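Local structure of L-Ala-D/L-Glu Epimerase (Escherichia coli, 1JPD) at residues Met4-Val9 with Glu36-Gly41. The protein belongs to the enolase superfamily, pairing an N-terminal capping domain of the mandelate racemase and muconate lactonizing enzyme type with a TIM-barrel-like C-terminal domain. Sequence-based numbering, arbitrary orientation.
Sequences MRTVKV and ELEEEG
Val7 and Leu37 form the non-hydrogen-bonded pair at the middle of an antiparallel strand pairing, between the edge strand 6-15 and the central strand 29-39 of the three-stranded sheet in the N-terminal domain of this enolase-superfamily fold. On the face carrying these two residues the sheet packs against helices: Val7 touches Val69 and Leu72, and Leu37 lies on Ala97 and Leu98 of helix 89-104. Their side chains run side by side, Val7 CG2 meeting Leu37 CD2 at 3.7 Å. Toward the N-terminal end of segment 4-9, the side chain of Arg5 also reaches the helix layer, touching Leu98. With CG anti to its carbonyl carbon and the chain extended to NE, it forms a salt bridge with the carboxylate of Glu39, whose own chain bends at chi2. Arg5 NH1 goes on to Leu76 O, while Glu39 OE1 bonds His3 ND1.

The other face is the solvent side: Thr6 and Lys8 are exposed, Glu36 and Glu38 partly so. Lys8 and Glu36 point the same way, yet Lys8 NZ stops 4.1 Å from Glu36 OE1, beyond a salt bridge; Glu36 OE1 forms its salt bridge with Lys43 NZ. The backbones beneath them are firmly joined: Glu36 N gives a nearly straight bond to Lys8 O (2.8 Å, 169°), and Lys8 N returns one to Glu36 O at 3.0 Å. At Thr6 and Glu38 the pair is less regular: Thr6 N reaches Glu38 O at 3.3 Å, and the bond from Glu38 N to Thr6 O is weak, bent to 132°. The guanidinium and carboxylate planes of Arg5 and Glu39 are turned 57° apart, and Arg5 NE, in plane, donates to Glu39 OE2 at 2.9 Å, nearly along that oxygen's C-O axis.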
# COMPACT_ATOMS: atom_id res chain seq x y z
N MET A 4 19.96 -7.89 -23.99
CA MET A 4 19.18 -6.97 -24.82
C MET A 4 17.69 -7.20 -24.57
O MET A 4 17.24 -8.34 -24.47
CB MET A 4 19.52 -7.19 -26.30
CG MET A 4 20.93 -6.75 -26.70
SD MET A 4 21.22 -4.98 -26.44
CE MET A 4 20.42 -4.26 -27.90
N ARG A 5 16.91 -6.12 -24.47
CA ARG A 5 15.48 -6.25 -24.19
C ARG A 5 14.56 -5.37 -25.04
O ARG A 5 14.98 -4.38 -25.62
CB ARG A 5 15.22 -5.90 -22.72
CG ARG A 5 16.08 -6.63 -21.70
CD ARG A 5 16.07 -5.85 -20.39
NE ARG A 5 16.83 -6.50 -19.32
CZ ARG A 5 17.33 -5.85 -18.27
NH1 ARG A 5 17.15 -4.54 -18.17
NH2 ARG A 5 18.00 -6.50 -17.33
N THR A 6 13.28 -5.75 -25.08
CA THR A 6 12.26 -5.00 -25.80
C THR A 6 11.28 -4.47 -24.74
O THR A 6 10.94 -5.18 -23.79
CB THR A 6 11.51 -5.89 -26.82
OG1 THR A 6 10.87 -6.98 -26.14
CG2 THR A 6 12.48 -6.44 -27.86
N VAL A 7 10.82 -3.23 -24.90
CA VAL A 7 9.91 -2.63 -23.93
C VAL A 7 8.57 -2.25 -24.52
O VAL A 7 8.49 -1.66 -25.60
CB VAL A 7 10.54 -1.36 -23.30
CG1 VAL A 7 9.57 -0.74 -22.30
CG2 VAL A 7 11.85 -1.71 -22.61
N LYS A 8 7.50 -2.59 -23.80
CA LYS A 8 6.15 -2.26 -24.22
C LYS A 8 5.50 -1.54 -23.04
O LYS A 8 5.50 -2.05 -21.91
CB LYS A 8 5.35 -3.52 -24.56
CG LYS A 8 5.75 -4.20 -25.86
CD LYS A 8 5.02 -5.53 -26.02
CE LYS A 8 5.54 -6.33 -27.20
NZ LYS A 8 5.00 -7.73 -27.19
N VAL A 9 4.97 -0.35 -23.31
CA VAL A 9 4.33 0.44 -22.28
C VAL A 9 2.91 0.73 -22.71
O VAL A 9 2.67 1.23 -23.80
CB VAL A 9 5.08 1.77 -22.06
CG1 VAL A 9 4.33 2.65 -21.07
CG2 VAL A 9 6.48 1.48 -21.54
N GLU A 36 5.86 -4.10 -19.98
CA GLU A 36 6.25 -5.46 -20.29
C GLU A 36 7.67 -5.48 -20.86
O GLU A 36 7.95 -4.81 -21.86
CB GLU A 36 5.26 -6.06 -21.28
CG GLU A 36 5.58 -7.46 -21.74
CD GLU A 36 4.40 -8.12 -22.42
OE1 GLU A 36 4.63 -8.97 -23.32
OE2 GLU A 36 3.24 -7.82 -22.06
N LEU A 37 8.55 -6.22 -20.21
CA LEU A 37 9.95 -6.35 -20.65
C LEU A 37 10.16 -7.73 -21.27
O LEU A 37 9.52 -8.70 -20.86
CB LEU A 37 10.90 -6.17 -19.46
CG LEU A 37 10.86 -4.86 -18.68
CD1 LEU A 37 11.86 -4.91 -17.55
CD2 LEU A 37 11.16 -3.70 -19.61
N GLU A 38 11.05 -7.82 -22.25
CA GLU A 38 11.31 -9.10 -22.90
C GLU A 38 12.79 -9.40 -23.11
O GLU A 38 13.44 -8.82 -23.99
CB GLU A 38 10.60 -9.14 -24.25
CG GLU A 38 10.78 -10.44 -25.02
CD GLU A 38 9.48 -11.20 -25.18
OE1 GLU A 38 8.47 -10.58 -25.57
OE2 GLU A 38 9.47 -12.42 -24.92
N GLU A 39 13.31 -10.30 -22.29
CA GLU A 39 14.71 -10.73 -22.35
C GLU A 39 14.72 -12.06 -23.10
O GLU A 39 15.06 -13.11 -22.54
CB GLU A 39 15.27 -10.91 -20.94
CG GLU A 39 16.70 -11.42 -20.87
CD GLU A 39 17.71 -10.31 -20.59
OE1 GLU A 39 18.93 -10.59 -20.61
OE2 GLU A 39 17.28 -9.17 -20.34
N GLU A 40 14.32 -11.98 -24.36
CA GLU A 40 14.23 -13.12 -25.27
C GLU A 40 13.42 -14.30 -24.74
O GLU A 40 13.93 -15.16 -24.01
CB GLU A 40 15.63 -13.58 -25.68
CG GLU A 40 16.46 -14.18 -24.57
CD GLU A 40 17.91 -14.39 -24.96
OE1 GLU A 40 18.19 -15.28 -25.80
OE2 GLU A 40 18.77 -13.66 -24.43
N GLY A 41 12.15 -14.34 -25.12
CA GLY A 41 11.28 -15.43 -24.71
C GLY A 41 10.68 -15.19 -23.36
O GLY A 41 9.48 -15.40 -23.16